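Side-chain contacts in Exo-1,5-alpha-L-arabinofuranobiosidase (Gibberella zeae, PDB 2YDT), which probably hydrolyses alpha-1,5-linked L-arabinan in an exo fashion, releasing arabinobiose units: residues 36-41 against 127-132; 58-63 against 67-72; 184-189 against 195-200; 216-219 against 223-226; 301-306 against 310-315. One frame throughout, in Å; residues are numbered along the deposited sequence. Where two conformers were deposited one is given.

Interaction 1: residues 36-41 against 127-132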
# COMPACT_ATOMS: atom_id res chain seq x y z
N LEU A 36 -15.10 3.95 -4.04
CA LEU A 36 -16.00 3.09 -4.79
C LEU A 36 -16.58 3.81 -5.99
O LEU A 36 -16.49 5.04 -6.09
CB LEU A 36 -17.12 2.58 -3.90
CG LEU A 36 -16.73 1.88 -2.60
CD1 LEU A 36 -18.00 1.33 -1.93
CD2 LEU A 36 -15.67 0.79 -2.89
N SER A 37 -17.18 3.06 -6.91
CA SER A 37 -17.71 3.64 -8.14
C SER A 37 -18.85 4.61 -7.89
O SER A 37 -19.08 5.50 -8.74
CB SER A 37 -18.16 2.53 -9.08
OG SER A 37 -19.25 1.85 -8.53
N ASP A 38 -19.52 4.50 -6.76
CA ASP A 38 -20.59 5.44 -6.34
C ASP A 38 -20.10 6.68 -5.57
O ASP A 38 -20.92 7.50 -5.15
CB ASP A 38 -21.70 4.71 -5.61
CG ASP A 38 -21.31 4.20 -4.25
OD1 ASP A 38 -20.17 4.50 -3.76
OD2 ASP A 38 -22.16 3.45 -3.68
N GLY A 39 -18.80 6.81 -5.38
CA GLY A 39 -18.22 7.95 -4.73
C GLY A 39 -18.01 7.80 -3.22
O GLY A 39 -17.35 8.64 -2.62
N THR A 40 -18.54 6.72 -2.63
CA THR A 40 -18.27 6.35 -1.25
C THR A 40 -16.76 6.13 -1.06
O THR A 40 -16.10 5.60 -1.97
CB THR A 40 -19.02 5.04 -0.89
OG1 THR A 40 -20.42 5.34 -0.79
CG2 THR A 40 -18.54 4.46 0.46
N LEU A 41 -16.23 6.50 0.12
CA LEU A 41 -14.85 6.13 0.49
C LEU A 41 -14.89 5.12 1.61
O LEU A 41 -15.74 5.21 2.54
CB LEU A 41 -14.04 7.32 0.97
CG LEU A 41 -13.91 8.51 0.02
CD1 LEU A 41 -13.04 9.57 0.66
CD2 LEU A 41 -13.30 8.19 -1.34
N ARG A 127 -19.67 -8.12 -1.09
CA ARG A 127 -20.61 -8.02 -2.20
C ARG A 127 -21.65 -6.92 -1.96
O ARG A 127 -22.57 -6.74 -2.76
CB ARG A 127 -21.33 -9.36 -2.39
CG ARG A 127 -20.43 -10.52 -2.76
CD ARG A 127 -21.19 -11.82 -2.81
NE ARG A 127 -20.44 -12.99 -3.28
CZ ARG A 127 -20.25 -13.31 -4.56
NH1 ARG A 127 -20.75 -12.57 -5.53
NH2 ARG A 127 -19.60 -14.40 -4.88
N ASP A 128 -21.50 -6.16 -0.87
CA ASP A 128 -22.47 -5.14 -0.51
C ASP A 128 -21.77 -3.81 -0.13
O ASP A 128 -22.27 -3.06 0.70
CB ASP A 128 -23.42 -5.64 0.60
CG ASP A 128 -22.70 -6.13 1.84
OD1 ASP A 128 -21.48 -5.78 2.00
OD2 ASP A 128 -23.32 -6.89 2.64
N LYS A 129 -20.68 -3.51 -0.81
CA LYS A 129 -20.02 -2.19 -0.69
C LYS A 129 -19.47 -1.95 0.72
O LYS A 129 -19.37 -0.82 1.18
CB LYS A 129 -20.94 -1.03 -1.19
CG LYS A 129 -21.37 -1.21 -2.63
CD LYS A 129 -22.22 -0.04 -3.11
CE LYS A 129 -22.39 -0.10 -4.63
NZ LYS A 129 -23.17 1.10 -5.07
N GLY A 130 -19.06 -3.03 1.37
CA GLY A 130 -18.26 -2.90 2.61
C GLY A 130 -18.97 -3.24 3.91
O GLY A 130 -18.38 -3.07 4.99
N TYR A 131 -20.23 -3.68 3.84
CA TYR A 131 -21.02 -3.98 5.03
C TYR A 131 -20.82 -5.40 5.57
O TYR A 131 -20.84 -5.59 6.79
CB TYR A 131 -22.52 -3.67 4.77
CG TYR A 131 -22.78 -2.19 4.77
CD1 TYR A 131 -23.01 -1.51 5.96
CD2 TYR A 131 -22.78 -1.48 3.59
CE1 TYR A 131 -23.21 -0.15 5.98
CE2 TYR A 131 -22.98 -0.09 3.60
CZ TYR A 131 -23.21 0.55 4.81
OH TYR A 131 -23.40 1.94 4.86
N THR A 132 -20.62 -6.39 4.68
CA THR A 132 -20.28 -7.74 5.10
C THR A 132 -19.10 -8.24 4.28
O THR A 132 -18.84 -7.76 3.18
CB THR A 132 -21.45 -8.73 4.99
OG1 THR A 132 -21.82 -8.84 3.63
CG2 THR A 132 -22.70 -8.26 5.82
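Lys129 meets Asp38 from above its carboxylate plane, not in it: Lys129 NZ lies 2.9 Å from Asp38 OD2 and stands 46° out of that plane in this salt bridge. The contact joins two blades of a six-bladed beta-propeller. Residues 36-41 form the turn between the first two strands of one blade, and 127-132 belong to the Asp box of the next, the turn motif of the sialidase superfamily. Beyond CG the Lys129 chain is extended, which carries the amine across to the neighbouring turn. Nearer the backbone, Leu36 CD1 touches Lys129 CB at 3.8 Å. Both charged residues are exposed, while Leu36 is buried.

The carboxylates of Asp38 and Asp128 are each tied into their own turn. Asp38 sits in a type I turn from Leu36 to Gly39. Its OD1 accepts from Thr40 N at 3.0 Å, closing an Asx turn and limiting rotation of the carboxylate. Ser126 OG bonds Gly130 N inside the Asp box. Gly130 O takes a bond from Ser73 OG of the other blade. Asp128 OD1 uses its syn lone pair for Thr132 N at 2.9 Å, and Thr132 OG1 donates to Asp128 OD2 at 2.7 Å.

Interaction 2: residues 58-63 against 67-72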
# COMPACT_ATOMS: atom_id res chain seq x y z
N PRO A 58 -10.62 -2.93 10.86
CA PRO A 58 -11.84 -2.09 10.84
C PRO A 58 -12.13 -1.51 9.43
O PRO A 58 -11.21 -1.22 8.65
CB PRO A 58 -11.50 -0.95 11.80
CG PRO A 58 -10.26 -1.37 12.54
CD PRO A 58 -9.53 -2.30 11.63
N ILE A 59 -13.41 -1.35 9.10
CA ILE A 59 -13.82 -0.70 7.86
C ILE A 59 -14.65 0.51 8.19
O ILE A 59 -15.75 0.39 8.75
CB ILE A 59 -14.61 -1.68 6.96
CG1 ILE A 59 -13.71 -2.87 6.61
CG2 ILE A 59 -15.14 -0.95 5.66
CD1 ILE A 59 -12.56 -2.58 5.59
N VAL A 60 -14.11 1.68 7.84
CA VAL A 60 -14.83 2.96 7.97
C VAL A 60 -15.32 3.44 6.62
O VAL A 60 -14.77 3.12 5.57
CB VAL A 60 -13.98 4.05 8.66
CG1 VAL A 60 -13.74 3.67 10.12
CG2 VAL A 60 -12.66 4.28 7.93
N LYS A 61 -16.41 4.19 6.65
CA LYS A 61 -17.03 4.68 5.42
C LYS A 61 -17.26 6.19 5.54
O LYS A 61 -17.67 6.67 6.61
CB LYS A 61 -18.39 4.01 5.23
CG LYS A 61 -19.21 4.59 4.07
CD LYS A 61 -20.41 3.70 3.81
CE LYS A 61 -21.34 4.33 2.81
NZ LYS A 61 -22.43 3.41 2.41
N SER A 62 -16.99 6.91 4.44
CA SER A 62 -17.33 8.33 4.34
C SER A 62 -18.18 8.56 3.10
O SER A 62 -17.85 8.09 2.02
CB SER A 62 -16.08 9.18 4.25
OG SER A 62 -16.42 10.56 4.01
N LYS A 63 -19.26 9.32 3.27
CA LYS A 63 -20.09 9.71 2.15
C LYS A 63 -19.91 11.17 1.74
O LYS A 63 -20.62 11.63 0.85
CB LYS A 63 -21.55 9.54 2.52
CG LYS A 63 -21.84 8.24 3.19
CD LYS A 63 -23.05 7.58 2.61
CE LYS A 63 -24.30 8.03 3.32
NZ LYS A 63 -24.03 8.40 4.76
N LYS A 67 -14.67 14.00 4.86
CA LYS A 67 -14.83 14.92 6.00
C LYS A 67 -15.31 14.25 7.27
O LYS A 67 -14.88 14.63 8.36
CB LYS A 67 -15.79 16.06 5.63
CG LYS A 67 -15.21 16.91 4.57
CD LYS A 67 -16.15 18.05 4.20
CE LYS A 67 -15.51 18.92 3.14
NZ LYS A 67 -16.42 20.06 2.81
N THR A 68 -16.21 13.27 7.15
CA THR A 68 -16.67 12.51 8.28
C THR A 68 -16.70 11.01 7.98
O THR A 68 -16.90 10.59 6.83
CB THR A 68 -18.08 12.94 8.71
OG1 THR A 68 -19.03 12.68 7.67
CG2 THR A 68 -18.05 14.45 9.09
N TRP A 69 -16.53 10.23 9.04
CA TRP A 69 -16.35 8.79 8.90
C TRP A 69 -17.13 8.05 9.96
O TRP A 69 -17.30 8.55 11.08
CB TRP A 69 -14.87 8.45 9.07
CG TRP A 69 -13.97 9.02 8.03
CD1 TRP A 69 -13.41 10.27 8.01
CD2 TRP A 69 -13.53 8.37 6.83
NE1 TRP A 69 -12.61 10.42 6.88
CE2 TRP A 69 -12.67 9.27 6.15
CE3 TRP A 69 -13.75 7.11 6.28
CZ2 TRP A 69 -12.04 8.93 4.93
CZ3 TRP A 69 -13.15 6.80 5.07
CH2 TRP A 69 -12.29 7.69 4.42
N LYS A 70 -17.58 6.84 9.64
CA LYS A 70 -17.96 5.93 10.69
C LYS A 70 -17.70 4.49 10.33
O LYS A 70 -17.72 4.12 9.17
CB LYS A 70 -19.39 6.10 11.03
CG LYS A 70 -20.33 5.61 10.09
CD LYS A 70 -21.64 5.40 10.86
CE LYS A 70 -22.84 5.59 9.98
NZ LYS A 70 -22.64 5.07 8.61
N GLU A 71 -17.53 3.68 11.36
CA GLU A 71 -17.23 2.29 11.15
C GLU A 71 -18.51 1.58 10.74
O GLU A 71 -19.56 1.74 11.39
CB GLU A 71 -16.66 1.64 12.42
CG GLU A 71 -16.37 0.16 12.20
CD GLU A 71 -15.75 -0.51 13.36
OE1 GLU A 71 -16.35 -1.49 13.86
OE2 GLU A 71 -14.67 -0.08 13.77
N ILE A 72 -18.43 0.81 9.69
CA ILE A 72 -19.55 0.04 9.19
C ILE A 72 -19.42 -1.47 9.33
O ILE A 72 -20.42 -2.20 9.35
CB ILE A 72 -19.91 0.43 7.72
CG1 ILE A 72 -18.80 0.12 6.71
CG2 ILE A 72 -20.35 1.90 7.66
CD1 ILE A 72 -19.29 0.17 5.23
O HOH W 1 -19.91 10.49 5.83
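Strands 58-62 and 70-72 run antiparallel with a strong twist, their short axes at 122°, with Lys61 and Lys70 as a hydrogen-bonded pair and Val60 and Glu71 as a non-hydrogen-bonded one. They are the third and fourth strands of a beta-propeller blade. The turn between them, 62-69, has the sequence of an Asp box, Ser-X-Asp-X-Gly-X-Thr-Trp.

The first and last residues of that motif meet. Ser62 CB lies over the six-membered ring of Trp69, 3.6 Å from its centroid and 9° off the normal, a CH-pi contact. With CG anti to its carbonyl carbon (chi1 -63°), Trp69 swings its indole back across strand 58-62. There Val60 CG2 reaches Trp69 CE3 at 3.5 Å, the two side chains crossing at about a right angle. Ile16 of strand 11-17 packs on both, on the side of the neighbouring blade.

Lys61 points to the face opposite Val60, and its CB rests against Ile72 CG2 at 3.8 Å. The amine of Lys61 goes on to Tyr131 OH. Asp64 OD2 is bonded to Thr68 OG1 within the turn. A water bridges the turn: it accepts from Lys63 N at 2.9 Å and donates to Thr68 OG1 at 3.0 Å.

Interaction 3: residues 184-189 against 195-200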
# COMPACT_ATOMS: atom_id res chain seq x y z
N VAL A 184 7.67 -10.16 -5.40
CA VAL A 184 7.05 -11.19 -6.24
C VAL A 184 5.59 -10.92 -6.45
O VAL A 184 5.01 -10.06 -5.79
CB VAL A 184 7.16 -12.60 -5.61
CG1 VAL A 184 8.59 -12.98 -5.23
CG2 VAL A 184 6.28 -12.74 -4.36
N HIS A 185 4.97 -11.66 -7.38
CA HIS A 185 3.51 -11.60 -7.55
C HIS A 185 2.94 -12.96 -7.88
O HIS A 185 3.66 -13.89 -8.29
CB HIS A 185 3.08 -10.57 -8.60
CG HIS A 185 3.28 -10.99 -10.02
ND1 HIS A 185 4.34 -10.55 -10.79
CD2 HIS A 185 2.52 -11.76 -10.84
CE1 HIS A 185 4.24 -11.06 -12.01
NE2 HIS A 185 3.16 -11.82 -12.06
N GLN A 186 1.63 -13.07 -7.69
CA GLN A 186 0.86 -14.17 -8.24
C GLN A 186 -0.36 -13.58 -8.93
O GLN A 186 -0.81 -12.48 -8.60
CB GLN A 186 0.44 -15.16 -7.14
CG GLN A 186 1.62 -15.94 -6.55
CD GLN A 186 1.22 -16.82 -5.39
OE1 GLN A 186 1.48 -16.50 -4.23
NE2 GLN A 186 0.56 -17.94 -5.70
N THR A 187 -0.91 -14.33 -9.89
CA THR A 187 -2.10 -13.88 -10.59
C THR A 187 -3.28 -14.85 -10.41
O THR A 187 -3.11 -16.01 -10.04
CB THR A 187 -1.84 -13.70 -12.12
OG1 THR A 187 -1.64 -14.99 -12.76
CG2 THR A 187 -0.66 -12.79 -12.40
N THR A 188 -4.48 -14.34 -10.67
CA THR A 188 -5.68 -15.17 -10.63
C THR A 188 -6.68 -14.71 -11.69
O THR A 188 -6.72 -13.53 -12.07
CB THR A 188 -6.33 -15.15 -9.25
OG1 THR A 188 -7.38 -16.12 -9.20
CG2 THR A 188 -6.89 -13.77 -8.91
N THR A 189 -7.52 -15.65 -12.15
CA THR A 189 -8.62 -15.32 -13.02
C THR A 189 -9.98 -15.58 -12.37
O THR A 189 -10.99 -15.07 -12.87
CB THR A 189 -8.52 -16.10 -14.33
OG1 THR A 189 -8.44 -17.50 -14.05
CG2 THR A 189 -7.28 -15.65 -15.11
N SER A 195 -1.67 -18.39 -9.55
CA SER A 195 -0.51 -18.82 -10.35
C SER A 195 0.74 -19.14 -9.51
O SER A 195 0.87 -18.77 -8.33
CB SER A 195 -0.12 -17.73 -11.36
OG SER A 195 0.61 -16.66 -10.74
N LYS A 196 1.68 -19.82 -10.16
CA LYS A 196 3.05 -19.91 -9.67
C LYS A 196 3.56 -18.50 -9.32
O LYS A 196 3.24 -17.51 -9.99
CB LYS A 196 3.86 -20.52 -10.81
CG LYS A 196 5.30 -20.78 -10.63
CD LYS A 196 5.73 -21.56 -11.91
CE LYS A 196 7.11 -21.21 -12.42
NZ LYS A 196 7.26 -21.68 -13.86
N VAL A 197 4.37 -18.41 -8.28
CA VAL A 197 5.06 -17.14 -7.95
C VAL A 197 5.97 -16.68 -9.08
O VAL A 197 6.76 -17.48 -9.64
CB VAL A 197 5.84 -17.29 -6.66
CG1 VAL A 197 6.66 -16.02 -6.32
CG2 VAL A 197 4.90 -17.62 -5.49
N VAL A 198 5.86 -15.39 -9.43
CA VAL A 198 6.72 -14.74 -10.43
C VAL A 198 7.53 -13.64 -9.74
O VAL A 198 6.95 -12.78 -9.07
CB VAL A 198 5.90 -14.13 -11.55
CG1 VAL A 198 6.77 -13.38 -12.62
CG2 VAL A 198 4.98 -15.21 -12.24
N ASP A 199 8.85 -13.65 -9.94
CA ASP A 199 9.70 -12.60 -9.35
C ASP A 199 9.51 -11.27 -10.08
O ASP A 199 9.44 -11.22 -11.34
CB ASP A 199 11.16 -13.00 -9.42
CG ASP A 199 11.51 -14.15 -8.47
OD1 ASP A 199 10.69 -14.51 -7.60
OD2 ASP A 199 12.55 -14.80 -8.69
N ASP A 200 9.42 -10.19 -9.29
CA ASP A 200 9.24 -8.83 -9.78
C ASP A 200 10.52 -7.98 -9.67
O ASP A 200 10.71 -7.07 -10.49
CB ASP A 200 8.12 -8.11 -9.04
CG ASP A 200 6.76 -8.70 -9.30
OD1 ASP A 200 6.50 -9.12 -10.45
OD2 ASP A 200 5.96 -8.74 -8.33
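His185 and Asp200 lead the side-chain hydrogen bonds of this hairpin. His185 ND1 donates to Asp200 OD1 at 2.6 Å, a short His-carboxylate bond that uses the syn lone pair. The oxygen lies in the ring plane, and ring and carboxylate are only 12° apart, so the imidazole is held edge-on and nearly coplanar with the carboxylate. The carboxylate would probably favour a positive charge on the ring. Gln186 NE2 donates to Ser195 O at 2.8 Å, nearly in line with the carbonyl, while its OE1 is bonded to Tyr170 OH. Ser195 OG accepts from Thr187 N at 2.9 Å and donates to Lys196 O, so the hydroxyl is used both ways.

Backbone bonds supply the rest. His185 and Val198 form an antiparallel hydrogen-bonded pair. Ser195 N donates to Thr187 O at 2.8 Å beyond the start of strand 198-201, where the pairing is no longer regular.

Apolar contacts are of two sorts. Val198 CB sits over one face of the His185 ring, 3.8 Å from its centroid and toward the rim, a CH-pi contact. Val184 CB meets Val197 CG1 at 3.5 Å.

Strands 182-188 and 198-201 are the third and fourth of a propeller blade. Strand 165-172 lies beside 182-188, with Tyr170 touching Val184 and Val197. Gln186 reaches Val139 and Ala140 on strand 134-142 of the preceding blade.

Interaction 4: residues 216-219 against 223-226. With SO4 (sulfate ion), chain G.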
# COMPACT_ATOMS: atom_id res chain seq x y z
N ALA A 216 1.05 1.87 -10.40
CA ALA A 216 0.08 2.74 -11.00
C ALA A 216 0.18 2.66 -12.54
O ALA A 216 1.25 2.46 -13.09
CB ALA A 216 0.26 4.18 -10.55
N LYS A 217 -0.96 2.81 -13.20
CA LYS A 217 -1.03 2.81 -14.68
C LYS A 217 -0.90 4.23 -15.22
O LYS A 217 -1.60 5.13 -14.77
CB LYS A 217 -2.34 2.22 -15.16
CG LYS A 217 -2.40 1.97 -16.70
CD LYS A 217 -3.70 1.30 -17.10
CE LYS A 217 -3.75 1.01 -18.63
NZ LYS A 217 -5.08 0.44 -19.02
N LEU A 218 -0.06 4.39 -16.25
CA LEU A 218 0.25 5.63 -16.91
C LEU A 218 -0.48 5.68 -18.28
O LEU A 218 -0.91 4.66 -18.79
CB LEU A 218 1.75 5.72 -17.13
CG LEU A 218 2.61 5.53 -15.88
CD1 LEU A 218 4.10 5.69 -16.19
CD2 LEU A 218 2.14 6.48 -14.78
N PRO A 219 -0.67 6.89 -18.82
CA PRO A 219 -1.54 7.05 -20.00
C PRO A 219 -0.88 6.72 -21.31
O PRO A 219 -1.58 6.75 -22.36
CB PRO A 219 -1.90 8.52 -19.95
CG PRO A 219 -0.76 9.16 -19.31
CD PRO A 219 -0.26 8.19 -18.28
N TYR A 223 3.25 1.09 -16.98
CA TYR A 223 2.97 1.02 -15.56
C TYR A 223 4.21 1.38 -14.80
O TYR A 223 5.32 1.05 -15.26
CB TYR A 223 2.57 -0.40 -15.16
CG TYR A 223 1.24 -0.82 -15.70
CD1 TYR A 223 0.08 -0.73 -14.92
CD2 TYR A 223 1.13 -1.29 -16.98
CE1 TYR A 223 -1.14 -1.15 -15.41
CE2 TYR A 223 -0.11 -1.69 -17.50
CZ TYR A 223 -1.22 -1.60 -16.72
OH TYR A 223 -2.42 -2.00 -17.25
N ILE A 224 4.04 2.08 -13.68
CA ILE A 224 5.15 2.37 -12.77
C ILE A 224 5.01 1.52 -11.51
O ILE A 224 3.97 1.49 -10.88
CB ILE A 224 5.24 3.88 -12.44
CG1 ILE A 224 6.51 4.17 -11.63
CG2 ILE A 224 3.94 4.41 -11.78
CD1 ILE A 224 6.77 5.68 -11.36
N TYR A 225 6.11 0.84 -11.19
CA TYR A 225 6.26 -0.04 -10.03
C TYR A 225 7.19 0.64 -9.06
O TYR A 225 8.36 0.87 -9.40
CB TYR A 225 6.87 -1.33 -10.53
CG TYR A 225 7.12 -2.44 -9.51
CD1 TYR A 225 6.07 -3.24 -9.10
CD2 TYR A 225 8.37 -2.68 -9.01
CE1 TYR A 225 6.28 -4.28 -8.18
CE2 TYR A 225 8.61 -3.73 -8.10
CZ TYR A 225 7.54 -4.52 -7.70
OH TYR A 225 7.78 -5.53 -6.80
N VAL A 226 6.73 0.85 -7.82
CA VAL A 226 7.47 1.60 -6.82
C VAL A 226 7.71 0.74 -5.60
O VAL A 226 6.84 -0.08 -5.21
CB VAL A 226 6.71 2.91 -6.47
CG1 VAL A 226 7.43 3.70 -5.36
CG2 VAL A 226 6.57 3.80 -7.77
S SO4 G . -6.38 -3.09 -18.09
O1 SO4 G . -6.91 -3.78 -16.92
O2 SO4 G . -5.43 -3.95 -18.78
O3 SO4 G . -7.47 -2.75 -19.01
O4 SO4 G . -5.73 -1.87 -17.61
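Lys217 lies over the face of Tyr223. Its CG is 4.0 Å from the ring centroid and 29° off the normal, a CH-pi contact made by the aliphatic chain. With CG anti to the backbone N (chi1 -171°) and every later torsion extended, the lysine runs from the ring toward the phenol end, where CD is 3.5 Å from Tyr223 OH. Its amine continues past the ring to a sulfate ion, NZ to O4 at 2.8 Å. That sulfate probably came from the crystallisation liquor. It is also hydrogen-bonded to Lys163 N.

On the face of Ala216 and Ile224 the contact is apolar. Ala216 CB touches Ile224 CG2 at 3.9 Å, and Leu218 CD2 reaches the same Ile224 CG2 at 4.1 Å.

Backbone pairing sets these positions. Ala216 and Ile224 are an antiparallel hydrogen-bonded pair, with bonds in both directions between their N and O atoms. Lys217 and Tyr223 follow as the non-hydrogen-bonded pair, so their side chains share one face beside the turn.

This hairpin links the first two strands of a propeller blade, 209-217 and 223-230. The first carries residues of the inhibitor pocket at its far end. Strand 245-250 flanks 223-230, with Tyr247 and Leu249 against Ile224. Val278 and Trp280 of strand 277-281, in the following blade, cover Ile224 and Leu218. Strand 198-201 of the preceding blade touches Tyr225.

Interaction 5: residues 301-306 against 310-315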
# COMPACT_ATOMS: atom_id res chain seq x y z
N PHE A 301 5.93 13.83 -3.93
CA PHE A 301 6.86 13.83 -5.04
C PHE A 301 6.09 13.57 -6.32
O PHE A 301 5.34 12.59 -6.42
CB PHE A 301 7.96 12.82 -4.80
CG PHE A 301 8.79 13.13 -3.61
CD1 PHE A 301 9.96 13.85 -3.71
CD2 PHE A 301 8.36 12.77 -2.34
CE1 PHE A 301 10.71 14.18 -2.57
CE2 PHE A 301 9.12 13.09 -1.20
CZ PHE A 301 10.29 13.81 -1.33
N THR A 302 6.26 14.44 -7.32
CA THR A 302 5.43 14.36 -8.52
C THR A 302 6.27 14.23 -9.78
O THR A 302 7.41 14.66 -9.80
CB THR A 302 4.49 15.60 -8.69
OG1 THR A 302 5.29 16.80 -8.84
CG2 THR A 302 3.54 15.75 -7.48
N ASN A 303 5.65 13.68 -10.82
CA ASN A 303 6.33 13.49 -12.12
C ASN A 303 5.30 13.56 -13.21
O ASN A 303 4.41 12.74 -13.32
CB ASN A 303 7.13 12.18 -12.13
CG ASN A 303 8.06 12.05 -13.34
OD1 ASN A 303 7.58 12.05 -14.49
ND2 ASN A 303 9.35 11.89 -13.08
N GLN A 304 5.43 14.61 -14.05
CA GLN A 304 4.54 14.86 -15.15
C GLN A 304 5.21 14.52 -16.49
O GLN A 304 4.74 14.97 -17.54
CB GLN A 304 4.06 16.34 -15.12
CG GLN A 304 3.17 16.63 -13.91
CD GLN A 304 2.59 18.03 -13.86
OE1 GLN A 304 1.49 18.24 -13.30
NE2 GLN A 304 3.31 18.99 -14.39
N ALA A 305 6.25 13.69 -16.44
CA ALA A 305 7.03 13.27 -17.62
C ALA A 305 7.12 11.74 -17.73
O ALA A 305 8.13 11.19 -18.19
CB ALA A 305 8.37 13.93 -17.57
N LEU A 306 6.05 11.06 -17.30
CA LEU A 306 5.92 9.61 -17.51
C LEU A 306 7.02 8.80 -16.84
O LEU A 306 7.35 7.69 -17.27
CB LEU A 306 5.82 9.30 -19.02
CG LEU A 306 4.65 9.98 -19.70
CD1 LEU A 306 4.77 9.79 -21.23
CD2 LEU A 306 3.28 9.47 -19.22
N SER A 310 14.75 12.62 -14.49
CA SER A 310 15.14 14.02 -14.27
C SER A 310 14.01 14.96 -13.89
O SER A 310 14.27 16.14 -13.63
CB SER A 310 15.83 14.60 -15.53
OG SER A 310 14.91 14.72 -16.60
N ALA A 311 12.77 14.47 -13.82
CA ALA A 311 11.62 15.33 -13.74
C ALA A 311 10.81 15.21 -12.42
O ALA A 311 9.68 15.64 -12.36
CB ALA A 311 10.71 15.09 -14.98
N TRP A 312 11.40 14.67 -11.36
CA TRP A 312 10.68 14.58 -10.06
C TRP A 312 10.75 15.92 -9.34
O TRP A 312 11.84 16.52 -9.24
CB TRP A 312 11.22 13.48 -9.17
CG TRP A 312 10.93 12.12 -9.71
CD1 TRP A 312 11.74 11.36 -10.53
CD2 TRP A 312 9.74 11.35 -9.50
NE1 TRP A 312 11.12 10.15 -10.83
CE2 TRP A 312 9.89 10.13 -10.23
CE3 TRP A 312 8.55 11.56 -8.79
CZ2 TRP A 312 8.90 9.12 -10.23
CZ3 TRP A 312 7.57 10.55 -8.81
CH2 TRP A 312 7.75 9.35 -9.52
N LYS A 313 9.60 16.36 -8.84
CA LYS A 313 9.50 17.61 -8.06
C LYS A 313 8.94 17.28 -6.67
O LYS A 313 8.31 16.23 -6.49
CB LYS A 313 8.61 18.63 -8.75
CG LYS A 313 8.86 18.85 -10.28
CD LYS A 313 10.26 19.23 -10.63
CE LYS A 313 10.40 19.63 -12.11
NZ LYS A 313 11.86 19.55 -12.53
N LYS A 314 9.17 18.16 -5.71
CA LYS A 314 8.77 17.94 -4.33
C LYS A 314 7.90 19.10 -3.85
O LYS A 314 8.23 20.26 -4.12
CB LYS A 314 10.01 17.82 -3.48
CG LYS A 314 9.82 17.93 -1.95
CD LYS A 314 11.14 17.85 -1.23
CE LYS A 314 11.78 19.22 -1.10
NZ LYS A 314 12.76 19.27 -0.00
N TRP A 315 6.83 18.81 -3.11
CA TRP A 315 5.86 19.80 -2.63
C TRP A 315 5.38 19.52 -1.21
O TRP A 315 5.04 18.38 -0.87
CB TRP A 315 4.61 19.90 -3.53
CG TRP A 315 4.88 19.83 -5.01
CD1 TRP A 315 4.86 18.71 -5.77
CD2 TRP A 315 5.25 20.90 -5.89
NE1 TRP A 315 5.18 19.00 -7.08
CE2 TRP A 315 5.42 20.34 -7.17
CE3 TRP A 315 5.42 22.27 -5.72
CZ2 TRP A 315 5.77 21.11 -8.29
CZ3 TRP A 315 5.76 23.04 -6.82
CH2 TRP A 315 5.94 22.46 -8.08
O HOH W 2 7.45 16.68 -13.44
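This is an antiparallel hairpin contact at the outer edge of a blade, built on aromatic packing and one indole hydrogen bond. Thr302 and Lys313 form the hydrogen-bonded pair at its centre.

Asn303 lies on one face of Trp312. Its CB is 3.6 Å from the centroid of the six-membered ring, nearly on the normal. Its ND2 stands 3.3 Å above the plane nearer the pyrrole rim, and the amide is turned 67° to the indole. Asn303 ND2 and Trp312 NE1 are both donors and use other partners, Asp308 O and Tyr247 OH. Asn303 OD1 accepts from Ala305 N at 2.9 Å, an Asx turn, and also from Gly307 N. This fixes the amide.

Strands 300-303 and 313-315 are the third and fourth strands of one blade of the six-bladed beta-propeller. The turn occupies the place that the Asp box 62-69 fills in another blade, and again a tryptophan packs back on the strand before it.

On the face of Thr302 and Lys313, Trp315 NE1 donates to Thr302 OG1 at 2.8 Å. The oxygen lies in the indole plane, and the N-H points at it with an angle of 164°. On the opposite face, Phe301 and Lys314 run side by side, Phe301 CE1 to Lys314 CB at 3.8 Å. The lysine then bends at chi3 (88°), and its amine bonds Thr270 OG1 and Asp268. Glu299 and Asp316 bind a manganese ion. Near the turn, Ala305 CB meets Ala311 CB at 3.7 Å, and a water bridges Gln304 N and Ala311 O.

In the fold
From the N terminus, interaction 1 opens first and closes the widest loop, spanning 85 residues and joining two adjacent propeller blades. Interaction 2 lies within that loop. The two touch: Leu41 O bonds Ser62 N, and Gly130 O packs on Ile72 CD1. Interactions 3, 4 and 5 then follow in series, each closing a short hairpin in a later blade, and no loops cross. Interactions 3 and 4 meet where Asp200 CB packs on Tyr225 OH. Interactions 4 and 5 meet through Leu218, Pro219 and Ile224 against Leu306 and Trp312. Interactions 2 and 3 lie on opposite sides of the chain's centre, with centres about 32 Å apart.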